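Small ribosomal subunit protein uS8 (Aquifex aeolicus, PDB 3RF2) probably binds directly to the central domain of 16S rRNA as a primary binding protein and helps coordinate assembly of the platform of the 30S subunit. Local coordinates at residues D5-M10 with I113-K118; N16-R21 with R106-T111; R35-L40 with G44-W49; D48-A51 with E55-E58; A140-S143 with V148-D151. All blocks are in the same frame, centred on the assembly; numbering follows the deposited sequence.

Overall arrangement
Helix 6-19 opens the chain and enters two long loops. Contact 1 closes the wider one, joining the start of this helix to strand 113-115 and the turn after it. Nested inside is contact 2, where the end of the same helix meets the loop 106-111. Contact 3 lies within both, packing helix 31-43 on the chain that becomes strand 46-51; contact 4, nested there too, shares Asp48 and Trp49 with contact 3 and links that strand to helix 54-69. Contact 5, the hairpin 140-143 with 148-151, comes later, in series with the others. Contact 3 touches contacts 1, 2 and 5. Helix 31-43 itself packs on both the three-stranded sheet and the C-terminal sheet.

Contact 1. Residues D5-M10 with I113-K118; sequences DPIADM and IVKVSK
Asp5 and Lys115 meet in a salt bridge at the N-cap of helix 6-19, where the first turn of the helix faces strand 113-115 of the C-terminal antiparallel sheet. The polar interactions centre on the Asp5 carboxylate, whose two oxygens do different work. OD2 receives Lys115 NZ at 2.9 Å on its syn lone pair, the side of the other oxygen. OD1 turns back to the helix and accepts Ala8 N at 3.0 Å with an N-H...O angle of 162°, although this donor stands 67° out of the carboxylate plane. One aspartate thus caps a backbone N-H of the first turn and pairs with a lysine from the sheet; its negative charge at a helix N terminus probably also suits the helix dipole.

The apolar part belongs to the aliphatic stem of the same lysine. Its CG lies anti to the backbone N, a bend at chi2 (99°) lays the stem against the helix, and a further bend at chi4 turns NZ to Asp5. There Lys115 CE comes within 3.8 Å of Ile7 CG2, the Ile7 and Lys115 side chains crossing at about a right angle, and Lys115 CD approaches Ala8 CB to 4.1 Å. Beyond the two segments, Ile7 also packs on Ile36 of helix 31-43 and on Ile164 of strand 161-167.

A further bond fixes the ammonium group from its own side of the contact. Just past the strand the chain turns back, bringing the Ser117 carbonyl to the lysine tip, and Lys115 NZ donates to Ser117 O at 2.6 Å.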
# COMPACT_ATOMS: atom_id res chain seq x y z
N ASP A 5 -12.98 0.14 6.68
CA ASP A 5 -11.82 1.01 6.48
C ASP A 5 -10.97 0.43 5.35
O ASP A 5 -10.24 -0.54 5.57
CB ASP A 5 -10.99 1.08 7.78
CG ASP A 5 -9.78 2.00 7.68
OD1 ASP A 5 -9.26 2.26 6.57
OD2 ASP A 5 -9.32 2.47 8.75
N PRO A 6 -11.07 1.00 4.14
CA PRO A 6 -10.36 0.47 2.96
C PRO A 6 -8.84 0.47 3.11
O PRO A 6 -8.18 -0.53 2.80
CB PRO A 6 -10.77 1.43 1.84
CG PRO A 6 -11.18 2.69 2.55
CD PRO A 6 -11.84 2.21 3.81
N ILE A 7 -8.28 1.58 3.57
CA ILE A 7 -6.84 1.66 3.76
C ILE A 7 -6.36 0.58 4.73
O ILE A 7 -5.33 -0.04 4.51
CB ILE A 7 -6.43 3.06 4.22
CG1 ILE A 7 -6.61 4.04 3.05
CG2 ILE A 7 -4.99 3.08 4.69
CD1 ILE A 7 -7.34 5.27 3.43
N ALA A 8 -7.14 0.32 5.77
CA ALA A 8 -6.80 -0.74 6.72
C ALA A 8 -6.88 -2.12 6.06
O ALA A 8 -6.08 -3.00 6.35
CB ALA A 8 -7.69 -0.67 7.96
N ASP A 9 -7.86 -2.31 5.19
CA ASP A 9 -8.06 -3.62 4.57
C ASP A 9 -6.95 -3.94 3.55
O ASP A 9 -6.59 -5.10 3.34
CB ASP A 9 -9.46 -3.73 3.97
CG ASP A 9 -10.56 -3.60 5.04
OD1 ASP A 9 -10.42 -4.18 6.14
OD2 ASP A 9 -11.57 -2.90 4.78
N MET A 10 -6.40 -2.90 2.93
CA MET A 10 -5.22 -3.02 2.08
C MET A 10 -4.00 -3.49 2.88
O MET A 10 -3.20 -4.30 2.39
CB MET A 10 -4.92 -1.68 1.39
CG MET A 10 -3.77 -1.73 0.39
SD MET A 10 -3.40 -0.14 -0.40
CE MET A 10 -2.29 0.61 0.80
N ILE A 113 3.03 -3.31 9.18
CA ILE A 113 2.39 -2.10 8.70
C ILE A 113 1.03 -2.03 9.37
O ILE A 113 0.23 -2.94 9.26
CB ILE A 113 2.28 -2.09 7.16
CG1 ILE A 113 1.51 -0.87 6.67
CG2 ILE A 113 1.65 -3.35 6.64
CD1 ILE A 113 1.72 -0.61 5.20
N VAL A 114 0.79 -0.93 10.09
CA VAL A 114 -0.37 -0.85 10.97
C VAL A 114 -1.05 0.51 10.84
O VAL A 114 -0.39 1.55 10.82
CB VAL A 114 0.04 -1.03 12.43
CG1 VAL A 114 0.70 -2.39 12.63
CG2 VAL A 114 0.99 0.05 12.82
N LYS A 115 -2.38 0.47 10.75
CA LYS A 115 -3.18 1.68 10.67
C LYS A 115 -3.13 2.41 12.02
O LYS A 115 -3.22 1.78 13.06
CB LYS A 115 -4.61 1.33 10.27
CG LYS A 115 -5.51 2.55 9.99
CD LYS A 115 -5.64 2.82 8.50
CE LYS A 115 -5.98 4.26 8.21
NZ LYS A 115 -7.38 4.60 8.62
N VAL A 116 -3.00 3.72 11.98
CA VAL A 116 -3.01 4.53 13.18
C VAL A 116 -4.36 5.22 13.30
O VAL A 116 -5.25 4.74 14.00
CB VAL A 116 -1.89 5.58 13.16
CG1 VAL A 116 -2.01 6.51 14.35
CG2 VAL A 116 -0.53 4.90 13.15
N SER A 117 -4.53 6.32 12.59
CA SER A 117 -5.80 7.03 12.58
C SER A 117 -6.92 6.13 12.08
O SER A 117 -6.78 5.47 11.05
CB SER A 117 -5.71 8.28 11.71
OG SER A 117 -6.67 9.24 12.09
N LYS A 118 -8.02 6.09 12.81
CA LYS A 118 -9.19 5.32 12.42
C LYS A 118 -10.48 6.10 12.69
O LYS A 118 -10.44 7.26 13.09
CB LYS A 118 -9.24 3.98 13.16
CG LYS A 118 -7.89 3.37 13.46
CD LYS A 118 -8.00 2.39 14.62
CE LYS A 118 -7.15 1.16 14.37
NZ LYS A 118 -7.67 -0.02 15.11

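Contact 2. Residues N16-R21 with R106-T111; sequences NAIMRR and RKSAIT
Ile18 packs against Ser108 and Ile110 where helix 6-19 ends in a Schellman motif beside the loop that leads to strand 113-115. From CB, the Ile18 side chain forks toward that loop. The branch CG2, placed opposite the backbone N across the CA-CB bond, presses on the serine: it lies 3.4 Å from Ser108 OG and 3.5 Å from Ser108 CB, the latter tighter than usual for two carbons. The other arm leaves through CG1 (chi1 -73°) and passes the hydroxyl on its way to CD1. At the tip, Ile18 CD1 reaches both residues, Ser108 OG at 3.5 Å and Ile110 CB at 3.9 Å, and the two isoleucines cross at about a right angle. The hydroxyl so covered by methyl groups has a partner, since Ser108 OG donates to Ile110 O at 2.8 Å. An alanine in place of Ile18 would lack both arms, and the Ser108 hydroxyl and the Ile110 side chain would probably lose their apolar cover on the helix side.

Outside this patch, Arg21, which takes the positive phi of the Schellman motif and gives its N to Ile18 O, extends a straight side chain whose end comes near Arg106. The guanidinium planes stand 90° apart and the charged atoms are not in contact, Arg21 NE and Arg106 NE being 5.1 Å apart. Contact is made by the stem instead: Arg106 CG lies at the edge of the Arg21 guanidinium, 3.9 Å from Arg21 NE.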
# COMPACT_ATOMS: atom_id res chain seq x y z
N ASN A 16 -0.82 -10.46 4.39
CA ASN A 16 -1.09 -11.87 4.14
C ASN A 16 -0.34 -12.40 2.94
O ASN A 16 0.21 -13.50 2.97
CB ASN A 16 -2.59 -12.11 3.99
CG ASN A 16 -3.31 -12.10 5.31
OD1 ASN A 16 -2.69 -12.34 6.36
ND2 ASN A 16 -4.61 -11.81 5.28
N ALA A 17 -0.32 -11.60 1.87
CA ALA A 17 0.39 -11.97 0.67
C ALA A 17 1.86 -12.15 1.01
O ALA A 17 2.51 -13.10 0.57
CB ALA A 17 0.19 -10.92 -0.41
N ILE A 18 2.39 -11.24 1.82
CA ILE A 18 3.77 -11.38 2.27
C ILE A 18 3.98 -12.69 3.02
O ILE A 18 4.96 -13.40 2.80
CB ILE A 18 4.20 -10.21 3.16
CG1 ILE A 18 4.39 -8.94 2.32
CG2 ILE A 18 5.51 -10.53 3.87
CD1 ILE A 18 4.67 -7.71 3.14
N MET A 19 3.06 -13.02 3.90
CA MET A 19 3.24 -14.23 4.68
C MET A 19 3.07 -15.49 3.83
O MET A 19 3.56 -16.55 4.19
CB MET A 19 2.37 -14.20 5.94
CG MET A 19 2.91 -13.19 6.96
SD MET A 19 2.01 -13.07 8.51
CE MET A 19 0.33 -12.93 7.91
N ARG A 20 2.40 -15.34 2.70
CA ARG A 20 2.30 -16.40 1.71
C ARG A 20 3.54 -16.47 0.81
O ARG A 20 3.68 -17.39 -0.01
CB ARG A 20 1.07 -16.17 0.84
CG ARG A 20 0.06 -17.31 0.88
CD ARG A 20 -1.36 -16.78 0.79
NE ARG A 20 -1.46 -15.69 -0.17
CZ ARG A 20 -2.30 -14.66 -0.05
NH1 ARG A 20 -3.11 -14.57 1.00
NH2 ARG A 20 -2.31 -13.71 -0.98
N ARG A 21 4.44 -15.50 0.95
CA ARG A 21 5.63 -15.40 0.10
C ARG A 21 5.25 -15.15 -1.35
O ARG A 21 5.90 -15.64 -2.27
CB ARG A 21 6.51 -16.65 0.22
CG ARG A 21 7.24 -16.75 1.56
CD ARG A 21 8.12 -17.99 1.66
NE ARG A 21 8.69 -18.11 3.00
CZ ARG A 21 8.04 -18.62 4.05
NH1 ARG A 21 6.79 -19.06 3.92
NH2 ARG A 21 8.63 -18.68 5.24
N ARG A 106 12.12 -15.17 2.09
CA ARG A 106 11.91 -15.40 3.52
C ARG A 106 12.08 -14.12 4.34
O ARG A 106 11.64 -14.04 5.49
CB ARG A 106 12.85 -16.50 4.02
CG ARG A 106 12.55 -17.88 3.45
CD ARG A 106 13.62 -18.90 3.82
NE ARG A 106 13.30 -20.25 3.34
CZ ARG A 106 14.19 -21.23 3.20
NH1 ARG A 106 15.46 -21.02 3.50
NH2 ARG A 106 13.80 -22.42 2.75
N LYS A 107 12.70 -13.11 3.75
CA LYS A 107 12.91 -11.83 4.40
C LYS A 107 12.17 -10.70 3.65
O LYS A 107 12.67 -10.18 2.63
CB LYS A 107 14.42 -11.52 4.51
CG LYS A 107 15.21 -12.50 5.40
CD LYS A 107 16.75 -12.41 5.22
CE LYS A 107 17.27 -10.99 5.45
NZ LYS A 107 18.76 -10.85 5.41
N SER A 108 11.00 -10.33 4.15
CA SER A 108 10.19 -9.25 3.59
C SER A 108 10.79 -7.87 3.90
O SER A 108 11.35 -7.65 4.98
CB SER A 108 8.77 -9.33 4.17
OG SER A 108 8.01 -8.17 3.89
N ALA A 109 10.67 -6.94 2.96
CA ALA A 109 11.07 -5.57 3.25
C ALA A 109 10.15 -4.96 4.31
O ALA A 109 10.55 -4.07 5.05
CB ALA A 109 11.03 -4.73 1.98
N ILE A 110 8.92 -5.45 4.38
CA ILE A 110 7.99 -4.96 5.39
C ILE A 110 7.92 -5.90 6.57
O ILE A 110 7.50 -7.04 6.44
CB ILE A 110 6.58 -4.76 4.84
CG1 ILE A 110 6.59 -3.67 3.77
CG2 ILE A 110 5.63 -4.36 5.98
CD1 ILE A 110 5.27 -3.54 3.05
N THR A 111 8.36 -5.43 7.73
CA THR A 111 8.23 -6.23 8.94
C THR A 111 6.79 -6.12 9.44
O THR A 111 6.18 -7.12 9.81
CB THR A 111 9.20 -5.81 10.02
OG1 THR A 111 10.54 -6.10 9.58
CG2 THR A 111 8.90 -6.56 11.33

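Contact 3. Residues R35-L40 with G44-W49; sequences RILDVL and GFIQDW
Leu37 lies over the indole of Trp49, its CB 3.9 Å from the centroid of the five-membered ring and 13° off the ring normal, a CH-pi contact. The indole is turned up against the helix because Trp49 CG sits between its own backbone N and carbonyl carbon (chi1 68°). While Leu37 takes a face, Asp38, one residue on, comes to the edge of the ring, its carboxylate plane inclined to the indole. Trp49 NE1 makes at most a weak, bent bond to Asp38 OD1, whose place is doubtful.

Ile46 fills the angle between helix and strand. Its CD1 meets Leu37 CD2 at 4.0 Å, the two side chains crossing at about a right angle, and also lies 4.1 Å from Leu40 CB. Leu40 sends CD2 to Phe45 CB at 3.9 Å, whereas the Phe45 ring leads away from the helix.

The backbone closes the turn. Gly44, with the positive phi of a Schellman motif, lets the chain leave helix 31-43, and Leu40 O accepts Phe45 N at 2.8 Å, with a weak second bond from Ile46 N at 3.4 Å. A classic beta bulge follows, with Gln47 and Asp48 both opposite Tyr97.

The contact therefore joins helix 31-43 to the outer strand 46-51 of the three-stranded sheet. Leu37 continues onto Ile94 and Ile96 of the neighbouring strand 93-98, while on another flank of the helix Ile36, Val39 and Leu40 pack on Ile141 of strand 139-144.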
# COMPACT_ATOMS: atom_id res chain seq x y z
N ARG A 35 -1.41 7.32 -3.23
CA ARG A 35 -0.38 8.18 -2.65
C ARG A 35 0.37 7.43 -1.59
O ARG A 35 1.55 7.68 -1.37
CB ARG A 35 -0.96 9.47 -2.07
CG ARG A 35 -1.14 10.57 -3.10
CD ARG A 35 -1.38 11.91 -2.44
NE ARG A 35 -1.83 12.92 -3.39
CZ ARG A 35 -3.09 13.02 -3.82
NH1 ARG A 35 -4.00 12.17 -3.38
NH2 ARG A 35 -3.42 13.96 -4.70
N ILE A 36 -0.32 6.51 -0.92
CA ILE A 36 0.31 5.70 0.13
C ILE A 36 1.31 4.71 -0.46
O ILE A 36 2.44 4.62 -0.00
CB ILE A 36 -0.74 4.95 0.96
CG1 ILE A 36 -1.54 5.94 1.82
CG2 ILE A 36 -0.06 3.92 1.87
CD1 ILE A 36 -2.71 5.29 2.51
N LEU A 37 0.89 4.00 -1.50
CA LEU A 37 1.74 3.07 -2.21
C LEU A 37 2.94 3.77 -2.80
O LEU A 37 4.01 3.17 -2.92
CB LEU A 37 0.97 2.38 -3.31
CG LEU A 37 -0.09 1.41 -2.83
CD1 LEU A 37 -0.92 0.88 -4.01
CD2 LEU A 37 0.63 0.30 -2.18
N ASP A 38 2.78 5.03 -3.16
CA ASP A 38 3.88 5.80 -3.72
C ASP A 38 4.92 6.12 -2.66
O ASP A 38 6.13 6.10 -2.93
CB ASP A 38 3.39 7.07 -4.39
CG ASP A 38 3.34 6.96 -5.91
OD1 ASP A 38 2.87 5.93 -6.42
OD2 ASP A 38 3.81 7.90 -6.58
N VAL A 39 4.45 6.38 -1.44
CA VAL A 39 5.37 6.48 -0.32
C VAL A 39 6.10 5.16 -0.09
O VAL A 39 7.32 5.13 0.11
CB VAL A 39 4.67 6.85 1.00
CG1 VAL A 39 5.71 7.01 2.12
CG2 VAL A 39 3.80 8.11 0.83
N LEU A 40 5.35 4.07 -0.08
CA LEU A 40 5.91 2.76 0.21
C LEU A 40 6.99 2.38 -0.83
O LEU A 40 8.03 1.82 -0.47
CB LEU A 40 4.81 1.70 0.26
CG LEU A 40 3.85 1.69 1.45
CD1 LEU A 40 2.84 0.56 1.30
CD2 LEU A 40 4.62 1.50 2.75
N GLY A 44 11.15 2.06 -0.32
CA GLY A 44 11.73 0.75 -0.52
C GLY A 44 11.01 -0.38 0.19
O GLY A 44 11.56 -1.46 0.37
N PHE A 45 9.77 -0.12 0.61
CA PHE A 45 9.00 -1.12 1.33
C PHE A 45 8.26 -2.05 0.38
O PHE A 45 7.94 -3.18 0.75
CB PHE A 45 8.02 -0.45 2.30
CG PHE A 45 8.68 0.02 3.58
CD1 PHE A 45 9.09 -0.89 4.52
CD2 PHE A 45 8.87 1.37 3.82
CE1 PHE A 45 9.69 -0.48 5.69
CE2 PHE A 45 9.48 1.79 5.00
CZ PHE A 45 9.89 0.87 5.93
N ILE A 46 7.96 -1.57 -0.83
CA ILE A 46 7.45 -2.42 -1.91
C ILE A 46 8.33 -2.22 -3.13
O ILE A 46 9.08 -1.25 -3.21
CB ILE A 46 5.98 -2.08 -2.31
CG1 ILE A 46 5.88 -0.67 -2.90
CG2 ILE A 46 5.04 -2.26 -1.12
CD1 ILE A 46 4.46 -0.23 -3.29
N GLN A 47 8.22 -3.14 -4.08
CA GLN A 47 9.01 -3.06 -5.29
C GLN A 47 8.41 -2.06 -6.30
O GLN A 47 9.13 -1.29 -6.94
CB GLN A 47 9.15 -4.45 -5.93
CG GLN A 47 10.02 -4.50 -7.18
CD GLN A 47 11.48 -4.16 -6.89
OE1 GLN A 47 12.02 -4.56 -5.86
NE2 GLN A 47 12.11 -3.41 -7.79
N ASP A 48 7.10 -2.10 -6.45
CA ASP A 48 6.43 -1.24 -7.42
C ASP A 48 4.94 -1.49 -7.28
O ASP A 48 4.51 -2.37 -6.52
CB ASP A 48 6.89 -1.57 -8.84
CG ASP A 48 6.85 -0.35 -9.79
OD1 ASP A 48 6.10 0.64 -9.57
OD2 ASP A 48 7.58 -0.39 -10.80
N TRP A 49 4.15 -0.69 -7.99
CA TRP A 49 2.72 -0.90 -8.07
C TRP A 49 2.23 -0.33 -9.40
O TRP A 49 2.76 0.67 -9.89
CB TRP A 49 1.99 -0.22 -6.92
CG TRP A 49 2.04 1.27 -6.97
CD1 TRP A 49 3.01 2.07 -6.47
CD2 TRP A 49 1.06 2.14 -7.56
NE1 TRP A 49 2.71 3.39 -6.71
CE2 TRP A 49 1.52 3.46 -7.38
CE3 TRP A 49 -0.15 1.94 -8.24
CZ2 TRP A 49 0.81 4.57 -7.84
CZ3 TRP A 49 -0.86 3.04 -8.70
CH2 TRP A 49 -0.38 4.34 -8.50

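Contact 4. Residues D48-A51 with E55-E58; sequences DWEA and EKYE
Glu50 OE1 is gripped by Lys56 NZ at 2.7 Å, in a salt bridge between the end of strand 46-51 and the first turn of helix 54-69; Tyr97 OH gives the same oxygen a second, weak hydrogen bond. The ammonium group does not approach in the carboxylate plane but from above it, 39° out. It favours one oxygen clearly, as Lys56 NZ stays 3.5 Å from Glu50 OE2.

The two side chains meet at about a right angle. The Glu50 CB bond points toward the helix, and the chain, extended beyond CG, carries the carboxylate to Lys56. Lys56, with chi1 near -120°, bends at chi2 (-62°) and runs extended from there to NZ. The last methylene accompanies it, with Lys56 CE 3.1 Å from Glu50 OE1. Nearer the backbone the contact is thin: Ala51 O and Lys56 CB are 4.4 Å apart, and the nearest pair of CA atoms, those of Ala51 and Lys56, are separated by 8.0 Å. The charged side chains, rather than the backbones, make the contact. Both residues are only partly exposed, and the Lys56 ammonium group would be expected to favour the ionised glutamate.

Strand 46-51 is an outer strand of the three-stranded sheet and pairs there with strand 93-98, Glu50 bonding through its backbone with Lys95. Residues 59-93, a region not found in other S8 sequences, begin within helix 54-69, and Tyr57 on the same turn as Lys56 packs on Pro93 and hydrogen-bonds Leu83 O. The contact thus lies where this added helical subdomain leaves the sheet.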
# COMPACT_ATOMS: atom_id res chain seq x y z
N ASP A 48 7.10 -2.10 -6.45
CA ASP A 48 6.43 -1.24 -7.42
C ASP A 48 4.94 -1.49 -7.28
O ASP A 48 4.51 -2.37 -6.52
CB ASP A 48 6.89 -1.57 -8.84
CG ASP A 48 6.85 -0.35 -9.79
OD1 ASP A 48 6.10 0.64 -9.57
OD2 ASP A 48 7.58 -0.39 -10.80
N TRP A 49 4.15 -0.69 -7.99
CA TRP A 49 2.72 -0.90 -8.07
C TRP A 49 2.23 -0.33 -9.40
O TRP A 49 2.76 0.67 -9.89
CB TRP A 49 1.99 -0.22 -6.92
CG TRP A 49 2.04 1.27 -6.97
CD1 TRP A 49 3.01 2.07 -6.47
CD2 TRP A 49 1.06 2.14 -7.56
NE1 TRP A 49 2.71 3.39 -6.71
CE2 TRP A 49 1.52 3.46 -7.38
CE3 TRP A 49 -0.15 1.94 -8.24
CZ2 TRP A 49 0.81 4.57 -7.84
CZ3 TRP A 49 -0.86 3.04 -8.70
CH2 TRP A 49 -0.38 4.34 -8.50
N GLU A 50 1.24 -0.97 -9.99
CA GLU A 50 0.71 -0.54 -11.29
C GLU A 50 -0.80 -0.26 -11.23
O GLU A 50 -1.55 -1.05 -10.68
CB GLU A 50 0.95 -1.63 -12.34
CG GLU A 50 2.33 -1.64 -12.99
CD GLU A 50 2.55 -2.90 -13.81
OE1 GLU A 50 1.56 -3.63 -14.02
OE2 GLU A 50 3.70 -3.19 -14.22
N ALA A 51 -1.24 0.85 -11.81
CA ALA A 51 -2.67 1.04 -12.06
C ALA A 51 -3.11 0.22 -13.27
O ALA A 51 -2.64 0.45 -14.38
CB ALA A 51 -3.00 2.51 -12.28
N GLU A 55 -5.37 -0.27 -21.70
CA GLU A 55 -4.80 -1.46 -22.34
C GLU A 55 -4.14 -2.37 -21.31
O GLU A 55 -4.09 -3.60 -21.49
CB GLU A 55 -3.77 -1.06 -23.41
CG GLU A 55 -4.34 -0.27 -24.59
CD GLU A 55 -5.14 -1.15 -25.55
OE1 GLU A 55 -4.75 -2.32 -25.73
OE2 GLU A 55 -6.15 -0.68 -26.11
N LYS A 56 -3.62 -1.77 -20.24
CA LYS A 56 -2.93 -2.54 -19.20
C LYS A 56 -3.85 -3.50 -18.46
O LYS A 56 -3.45 -4.61 -18.13
CB LYS A 56 -2.22 -1.61 -18.21
CG LYS A 56 -0.70 -1.82 -18.12
CD LYS A 56 -0.32 -3.23 -17.63
CE LYS A 56 1.12 -3.26 -17.08
NZ LYS A 56 1.54 -4.59 -16.53
N TYR A 57 -5.09 -3.09 -18.21
CA TYR A 57 -6.02 -3.99 -17.54
C TYR A 57 -6.31 -5.22 -18.39
O TYR A 57 -6.28 -6.34 -17.87
CB TYR A 57 -7.33 -3.30 -17.15
CG TYR A 57 -8.36 -4.28 -16.62
CD1 TYR A 57 -8.33 -4.71 -15.30
CD2 TYR A 57 -9.33 -4.80 -17.46
CE1 TYR A 57 -9.27 -5.62 -14.82
CE2 TYR A 57 -10.27 -5.70 -16.99
CZ TYR A 57 -10.23 -6.11 -15.67
OH TYR A 57 -11.16 -7.01 -15.21
N GLU A 58 -6.58 -5.00 -19.68
CA GLU A 58 -6.83 -6.08 -20.64
C GLU A 58 -5.72 -7.12 -20.60
O GLU A 58 -5.97 -8.31 -20.36
CB GLU A 58 -6.88 -5.53 -22.07
CG GLU A 58 -7.80 -4.35 -22.28
CD GLU A 58 -9.26 -4.73 -22.21
OE1 GLU A 58 -9.55 -5.94 -22.20
OE2 GLU A 58 -10.10 -3.81 -22.15

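Contact 5. Residues A140-S143 with V148-D151; sequences AIVS and VMTD
Ala140 and Asp151 form the close, buried end of this contact. Ala140 N donates to Asp151 OD1 at 2.9 Å and 163°, the oxygen being approached from above the carboxylate plane, and in return Asp151 N makes a weak bond to Ala140 O. The carboxylate reaches back to the strand because Asp151 CG lies between its backbone N and carbonyl carbon (chi1 53°), while Ala140 CB rests 4.0 Å from Asp151 CB. The other oxygen, OD2, pairs with Arg155. With an alanine at Asp151, Ala140 N would probably lose its acceptor and Arg155 the carboxylate that balances its charge.

Further along, the segments pair as an antiparallel beta hairpin. Val142 and Met149 are its hydrogen-bonded pair, with Val142 N to Met149 O at 2.9 Å and Met149 N to Val142 O at 3.1 Å. Their side chains share one face, where Val142 CG2 touches Met149 CG. On the other face, which helix 31-43 covers, Ile141 CG2 lies 3.6 Å from Val148 CG1, and Thr150, the N-cap of helix 151-156, packs on Val39 while its OG1 accepts from Glu153 N.

The Ser143 side is the looser one. Ser143 and Val148 are a non-hydrogen-bonded pair, both partly exposed, and although their CA atoms are 4.5 Å apart, the side chains barely meet: Ser143 OG stands 4.5 Å from Val148 CG2.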
# COMPACT_ATOMS: atom_id res chain seq x y z
N ALA A 140 6.29 6.84 9.71
CA ALA A 140 4.87 7.11 9.78
C ALA A 140 4.51 7.66 8.43
O ALA A 140 5.26 8.44 7.84
CB ALA A 140 4.57 8.14 10.87
N ILE A 141 3.36 7.24 7.92
CA ILE A 141 2.82 7.86 6.73
C ILE A 141 1.74 8.85 7.16
O ILE A 141 0.80 8.48 7.87
CB ILE A 141 2.23 6.80 5.77
CG1 ILE A 141 3.37 5.91 5.24
CG2 ILE A 141 1.48 7.49 4.65
CD1 ILE A 141 2.90 4.66 4.54
N VAL A 142 1.88 10.11 6.74
CA VAL A 142 1.05 11.19 7.22
C VAL A 142 0.39 11.98 6.11
O VAL A 142 1.04 12.40 5.16
CB VAL A 142 1.85 12.17 8.09
CG1 VAL A 142 2.49 11.45 9.28
CG2 VAL A 142 2.91 12.84 7.26
N SER A 143 -0.92 12.20 6.25
CA SER A 143 -1.65 13.01 5.28
C SER A 143 -1.59 14.48 5.67
O SER A 143 -2.20 14.90 6.65
CB SER A 143 -3.11 12.56 5.20
OG SER A 143 -3.84 13.39 4.32
N VAL A 148 0.61 13.30 0.83
CA VAL A 148 0.85 12.15 1.69
C VAL A 148 2.34 11.86 1.64
O VAL A 148 2.89 11.71 0.56
CB VAL A 148 0.06 10.93 1.18
CG1 VAL A 148 0.37 9.69 2.00
CG2 VAL A 148 -1.44 11.23 1.22
N MET A 149 2.99 11.77 2.80
CA MET A 149 4.45 11.70 2.85
C MET A 149 4.93 11.08 4.15
O MET A 149 4.13 10.75 5.02
CB MET A 149 5.04 13.10 2.69
CG MET A 149 4.45 14.11 3.69
SD MET A 149 5.23 15.74 3.70
CE MET A 149 4.53 16.48 2.21
N THR A 150 6.25 10.95 4.31
CA THR A 150 6.79 10.36 5.52
C THR A 150 6.84 11.37 6.64
O THR A 150 6.64 12.57 6.43
CB THR A 150 8.19 9.75 5.32
OG1 THR A 150 9.12 10.78 4.96
CG2 THR A 150 8.16 8.71 4.23
N ASP A 151 7.07 10.87 7.84
CA ASP A 151 7.24 11.75 8.98
C ASP A 151 8.48 12.59 8.73
O ASP A 151 8.48 13.79 8.95
CB ASP A 151 7.35 10.96 10.29
CG ASP A 151 8.42 9.87 10.22
OD1 ASP A 151 8.28 8.95 9.39
OD2 ASP A 151 9.38 9.93 11.00